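Local coordinates for protein N-terminal domain of PorA (28-171) (PDB 6KJK) that probably acts in PorXY-SigP signalling of the type IX secretion system, as the N-terminal domain of a secreted cargo protein, at residues G30-K35 with F131-G136; A66-Q71 with S93-F98. All coordinates share one frame; numbering follows the deposited sequence.

Contact 1 of 2, residues G30-K35 with F131-G136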
loop_
_atom_site.group_PDB
_atom_site.type_symbol
_atom_site.label_atom_id
_atom_site.label_comp_id
_atom_site.label_asym_id
_atom_site.label_seq_id
_atom_site.Cartn_x
_atom_site.Cartn_y
_atom_site.Cartn_z
ATOM N N GLY A 30 23.781 0.119 -0.117
ATOM C CA GLY A 30 23.519 1.087 -1.166
ATOM C C GLY A 30 22.079 1.167 -1.631
ATOM O O GLY A 30 21.792 1.909 -2.580
ATOM N N THR A 31 21.164 0.445 -0.984
ATOM C CA THR A 31 19.741 0.470 -1.305
ATOM C C THR A 31 18.950 0.998 -0.112
ATOM O O THR A 31 19.217 0.625 1.034
ATOM C CB THR A 31 19.260 -0.932 -1.673
ATOM O OG1 THR A 31 19.917 -1.344 -2.878
ATOM C CG2 THR A 31 17.754 -0.954 -1.892
ATOM N N GLU A 32 17.989 1.887 -0.386
ATOM C CA GLU A 32 17.083 2.430 0.619
ATOM C C GLU A 32 15.783 1.640 0.617
ATOM O O GLU A 32 15.342 1.159 -0.434
ATOM C CB GLU A 32 16.734 3.883 0.310
ATOM C CG GLU A 32 17.947 4.791 0.062
ATOM C CD GLU A 32 18.690 5.164 1.338
ATOM O OE1 GLU A 32 18.668 4.373 2.299
ATOM O OE2 GLU A 32 19.301 6.256 1.365
ATOM N N GLU A 33 15.151 1.546 1.781
ATOM C CA GLU A 33 13.833 0.925 1.886
ATOM C C GLU A 33 12.925 1.842 2.682
ATOM O O GLU A 33 13.324 2.346 3.739
ATOM C CB GLU A 33 13.894 -0.456 2.542
ATOM C CG GLU A 33 12.555 -1.189 2.507
ATOM C CD GLU A 33 12.562 -2.506 3.250
ATOM O OE1 GLU A 33 12.021 -2.553 4.379
ATOM O OE2 GLU A 33 13.084 -3.495 2.693
ATOM N N MET A 34 11.718 2.074 2.171
ATOM C CA MET A 34 10.668 2.787 2.876
ATOM C C MET A 34 9.459 1.874 2.949
ATOM O O MET A 34 9.226 1.064 2.042
ATOM C CB MET A 34 10.316 4.087 2.151
ATOM C CG MET A 34 11.558 4.953 1.993
ATOM S SD MET A 34 11.292 6.534 1.186
ATOM C CE MET A 34 10.437 7.413 2.498
ATOM N N LYS A 35 8.681 1.970 4.025
ATOM C CA LYS A 35 7.588 1.021 4.206
ATOM C C LYS A 35 6.333 1.696 4.711
ATOM O O LYS A 35 6.370 2.422 5.712
ATOM C CB LYS A 35 8.002 -0.083 5.164
ATOM C CG LYS A 35 6.926 -1.111 5.409
ATOM C CD LYS A 35 7.433 -2.060 6.472
ATOM C CE LYS A 35 7.046 -3.489 6.196
ATOM N NZ LYS A 35 6.904 -4.270 7.465
ATOM N N PHE A 131 5.899 8.171 -0.747
ATOM C CA PHE A 131 7.178 7.958 -0.096
ATOM C C PHE A 131 8.038 9.163 -0.425
ATOM O O PHE A 131 8.571 9.269 -1.530
ATOM C CB PHE A 131 7.819 6.688 -0.640
ATOM C CG PHE A 131 7.062 5.415 -0.278
ATOM C CD1 PHE A 131 7.175 4.877 1.004
ATOM C CD2 PHE A 131 6.239 4.763 -1.178
ATOM C CE1 PHE A 131 6.508 3.708 1.365
ATOM C CE2 PHE A 131 5.588 3.589 -0.820
ATOM C CZ PHE A 131 5.723 3.058 0.452
ATOM N N LYS A 132 8.159 10.081 0.520
ATOM C CA LYS A 132 8.922 11.318 0.328
ATOM C C LYS A 132 10.322 11.093 0.888
ATOM O O LYS A 132 10.559 11.226 2.098
ATOM C CB LYS A 132 8.214 12.497 0.979
ATOM C CG LYS A 132 6.894 12.811 0.333
ATOM C CD LYS A 132 6.274 14.060 0.913
ATOM C CE LYS A 132 4.959 14.366 0.236
ATOM N NZ LYS A 132 4.263 15.510 0.888
ATOM N N TYR A 133 11.244 10.735 0.004
ATOM C CA TYR A 133 12.625 10.447 0.359
ATOM C C TYR A 133 13.434 11.742 0.377
ATOM O O TYR A 133 13.470 12.473 -0.621
ATOM C CB TYR A 133 13.214 9.516 -0.688
ATOM C CG TYR A 133 14.674 9.188 -0.551
ATOM C CD1 TYR A 133 15.140 8.424 0.509
ATOM C CD2 TYR A 133 15.597 9.624 -1.518
ATOM C CE1 TYR A 133 16.482 8.084 0.613
ATOM C CE2 TYR A 133 16.933 9.296 -1.424
ATOM C CZ TYR A 133 17.377 8.536 -0.367
ATOM O OH TYR A 133 18.713 8.215 -0.307
ATOM N N LYS A 134 14.086 12.018 1.509
ATOM C CA LYS A 134 14.984 13.176 1.656
ATOM C C LYS A 134 14.332 14.463 1.161
ATOM O O LYS A 134 14.900 15.217 0.362
ATOM C CB LYS A 134 16.342 12.928 0.994
ATOM C CG LYS A 134 17.127 11.805 1.620
ATOM C CD LYS A 134 18.524 11.648 1.029
ATOM C CE LYS A 134 19.299 10.551 1.748
ATOM N NZ LYS A 134 20.615 10.217 1.153
ATOM N N GLY A 135 13.118 14.707 1.631
ATOM C CA GLY A 135 12.380 15.903 1.319
ATOM C C GLY A 135 11.385 15.749 0.192
ATOM O O GLY A 135 10.494 16.590 0.055
ATOM N N GLY A 136 11.508 14.695 -0.613
ATOM C CA GLY A 136 10.571 14.455 -1.685
ATOM C C GLY A 136 10.943 15.095 -2.995
ATOM O O GLY A 136 10.211 14.917 -3.977
HETATM O O HOH W 1 21.307 7.872 2.464
#
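The hydroxyl of Y133 is gripped from several directions. It donates to E32 across the contact, OH to OE2 at 2.6 Å, and accepts a weak bond from its neighbour K134, NZ to OH at 3.1 Å. S101 O accepts from the same lysine and also lies within bonding distance of the hydroxyl, whose single proton cannot serve both oxygens at once. The hydroxyl meets OE2 on its anti side, 17° out of the carboxylate plane. OE2 sits at the edge of the tyrosine ring, and the carboxylate and ring planes are turned 65° apart. E32 gets there by bending at chi2 (-75°), which brings OE2 to the ring edge near CE1 while CG stays out of the ring plane. K134 NZ, 4.2 Å from E32 OE2, is too far for a salt bridge, but a water spans the gap, donating to OE2 and accepting from NZ. The other oxygen of this buried glutamate, OE1, bonds T27.

No backbone bond joins the two segments: this is face-to-face packing in a beta sandwich, and the axes of strands 31-35 and 131-133, one from each sheet, approach to 8.5 Å. M34 reaches across to F131 and Y133. Its CB presses on F131 CD1 at 3.4 Å, and SD, carried outward by an extended chi2, lies 4.0 Å from Y133 CB. The bend at chi3 then turns CE toward the backbone, 3.8 Å from K132 O. Beyond Y133 the chain reverses through a type I' turn, while the CG of K134 lies over one face of the tyrosine ring.

Contact 2 of 2, residues A66-Q71 with S93-F98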
loop_
_atom_site.group_PDB
_atom_site.type_symbol
_atom_site.label_atom_id
_atom_site.label_comp_id
_atom_site.label_asym_id
_atom_site.label_seq_id
_atom_site.Cartn_x
_atom_site.Cartn_y
_atom_site.Cartn_z
ATOM N N ALA A 66 7.006 -3.833 -3.237
ATOM C CA ALA A 66 6.622 -5.172 -2.779
ATOM C C ALA A 66 5.385 -5.013 -1.920
ATOM O O ALA A 66 5.424 -4.373 -0.863
ATOM C CB ALA A 66 7.728 -5.863 -1.975
ATOM N N LEU A 67 4.295 -5.579 -2.385
ATOM C CA LEU A 67 3.007 -5.556 -1.701
ATOM C C LEU A 67 2.841 -6.792 -0.829
ATOM O O LEU A 67 3.060 -7.918 -1.288
ATOM C CB LEU A 67 1.927 -5.564 -2.783
ATOM C CG LEU A 67 0.483 -5.623 -2.304
ATOM C CD1 LEU A 67 0.128 -4.363 -1.502
ATOM C CD2 LEU A 67 -0.456 -5.762 -3.482
ATOM N N CYS A 68 2.396 -6.604 0.412
ATOM C CA CYS A 68 1.970 -7.723 1.239
ATOM C C CYS A 68 0.523 -7.501 1.634
ATOM O O CYS A 68 0.207 -6.530 2.322
ATOM C CB CYS A 68 2.805 -7.818 2.508
ATOM S SG CYS A 68 4.563 -8.210 2.261
ATOM N N PHE A 69 -0.353 -8.402 1.224
ATOM C CA PHE A 69 -1.749 -8.364 1.650
ATOM C C PHE A 69 -2.268 -9.781 1.466
ATOM O O PHE A 69 -2.427 -10.223 0.323
ATOM C CB PHE A 69 -2.517 -7.374 0.790
ATOM C CG PHE A 69 -3.928 -7.232 1.203
ATOM C CD1 PHE A 69 -4.250 -6.738 2.459
ATOM C CD2 PHE A 69 -4.962 -7.572 0.347
ATOM C CE1 PHE A 69 -5.577 -6.652 2.873
ATOM C CE2 PHE A 69 -6.290 -7.460 0.742
ATOM C CZ PHE A 69 -6.590 -6.979 1.989
ATOM N N GLY A 70 -2.464 -10.506 2.554
ATOM C CA GLY A 70 -2.781 -11.939 2.475
ATOM C C GLY A 70 -1.545 -12.772 2.202
ATOM O O GLY A 70 -1.300 -13.754 2.913
ATOM N N GLN A 71 -0.723 -12.348 1.252
ATOM C CA GLN A 71 0.564 -12.952 0.943
ATOM C C GLN A 71 1.503 -11.820 0.538
ATOM O O GLN A 71 1.063 -10.791 0.008
ATOM C CB GLN A 71 0.383 -13.919 -0.235
ATOM C CG GLN A 71 1.605 -14.670 -0.730
ATOM C CD GLN A 71 1.218 -15.468 -1.954
ATOM O OE1 GLN A 71 0.171 -16.114 -1.968
ATOM N NE2 GLN A 71 2.017 -15.370 -3.012
ATOM N N SER A 93 0.949 -4.083 3.804
ATOM C CA SER A 93 2.187 -3.326 3.763
ATOM C C SER A 93 2.638 -3.119 2.328
ATOM O O SER A 93 2.342 -3.919 1.430
ATOM C CB SER A 93 3.307 -3.940 4.583
ATOM O OG SER A 93 3.714 -5.168 4.052
ATOM N N LEU A 94 3.378 -2.040 2.122
ATOM C CA LEU A 94 3.980 -1.757 0.826
ATOM C C LEU A 94 5.391 -1.266 1.073
ATOM O O LEU A 94 5.578 -0.261 1.771
ATOM C CB LEU A 94 3.163 -0.687 0.085
ATOM C CG LEU A 94 3.658 -0.302 -1.307
ATOM C CD1 LEU A 94 3.569 -1.482 -2.245
ATOM C CD2 LEU A 94 2.856 0.887 -1.851
ATOM N N ARG A 95 6.369 -1.965 0.532
ATOM C CA ARG A 95 7.758 -1.598 0.688
ATOM C C ARG A 95 8.252 -1.045 -0.640
ATOM O O ARG A 95 8.007 -1.634 -1.705
ATOM C CB ARG A 95 8.556 -2.846 1.034
ATOM C CG ARG A 95 8.430 -3.291 2.477
ATOM C CD ARG A 95 9.155 -4.628 2.624
ATOM N NE ARG A 95 9.424 -5.048 4.001
ATOM C CZ ARG A 95 8.619 -5.831 4.712
ATOM N NH1 ARG A 95 7.468 -6.252 4.195
ATOM N NH2 ARG A 95 8.950 -6.176 5.952
ATOM N N TYR A 96 8.978 0.057 -0.587
ATOM C CA TYR A 96 9.515 0.717 -1.768
ATOM C C TYR A 96 11.015 0.767 -1.574
ATOM O O TYR A 96 11.492 1.289 -0.556
ATOM C CB TYR A 96 8.920 2.117 -1.851
ATOM C CG TYR A 96 9.450 2.989 -2.977
ATOM C CD1 TYR A 96 9.703 2.489 -4.257
ATOM C CD2 TYR A 96 9.694 4.313 -2.738
ATOM C CE1 TYR A 96 10.192 3.309 -5.249
ATOM C CE2 TYR A 96 10.187 5.158 -3.736
ATOM C CZ TYR A 96 10.422 4.636 -5.003
ATOM O OH TYR A 96 10.903 5.423 -6.051
ATOM N N THR A 97 11.771 0.221 -2.529
ATOM C CA THR A 97 13.217 0.126 -2.409
ATOM C C THR A 97 13.841 0.770 -3.636
ATOM O O THR A 97 13.287 0.695 -4.734
ATOM C CB THR A 97 13.653 -1.316 -2.312
ATOM O OG1 THR A 97 13.116 -2.041 -3.406
ATOM C CG2 THR A 97 13.123 -1.936 -1.054
ATOM N N PHE A 98 14.973 1.434 -3.451
ATOM C CA PHE A 98 15.539 2.239 -4.529
ATOM C C PHE A 98 16.952 2.636 -4.137
ATOM O O PHE A 98 17.340 2.485 -2.979
ATOM C CB PHE A 98 14.689 3.496 -4.808
ATOM C CG PHE A 98 14.403 4.306 -3.562
ATOM C CD1 PHE A 98 15.270 5.316 -3.149
ATOM C CD2 PHE A 98 13.287 4.041 -2.797
ATOM C CE1 PHE A 98 15.024 6.023 -1.985
ATOM C CE2 PHE A 98 13.024 4.743 -1.634
ATOM C CZ PHE A 98 13.890 5.732 -1.220
HETATM O O HOH W 2 5.616 -4.963 1.928
#
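S93 opens the pairing with both its backbone N and O engaged by C68: S93 N donates to C68 O at 3.0 Å, and C68 N returns a nearly straight bond to S93 O (177° at the hydrogen). Its side chain stands beside the cysteine, OG 3.2 Å from C68 CB. A chi1 of 66° sets OG between the backbone N and the carbonyl carbon, where it also bonds a water. C68 SG forms the disulfide with C72, tying its strand to the loop that follows.

L94 faces L67 in the non-hydrogen-bonded pair, with both side chains directed to the side of the sheet that meets the opposing sheet of the sandwich. The two leucines touch loosely, L67 CB to L94 CD1 at 4.4 Å, and also reach strand 105-115, where L67 touches F111 and L94 touches F109. L94 CA makes a CH...O contact to A66 O at 3.4 Å.

R95 completes this regular antiparallel register as the partner of A66. R95 N donates to A66 O and A66 N to R95 O, each at 2.9 Å, but the second is more bent, 139° at the hydrogen. The arginine, extended from CG to NE, runs along the face that carries A66, C68 and S93. C68 SG lies at the guanidinium edge, 4.0 Å from NH1. The same water that bonds S93 OG accepts from NH1 and donates to A66 O, linking both strands.

Farther on, Y96 turns to the leucine side, where F98 CD2 lies over the rim of one ring face.

In the fold
Contact 1 joins the two sheets of the sandwich; contact 2 joins neighbouring strands within one of them. Their centres are about 14 Å apart, and along the chain contact 2 is nested inside the loop closed by contact 1. They share a sheet because strands 31-42 and 90-99 are neighbours: E32 N lies 2.7 Å from F98 O, and M34 O lies 2.8 Å from Y96 N, both probable hydrogen bonds. The aromatic side chains carry the link into the interior, with Y133 CD1 3.4 Å from F98 CZ in an edge-to-face pair and the F131 and Y96 ring planes at about 40°. On the other face, the opposite charges of R95 and E33 attract only weakly, at long range.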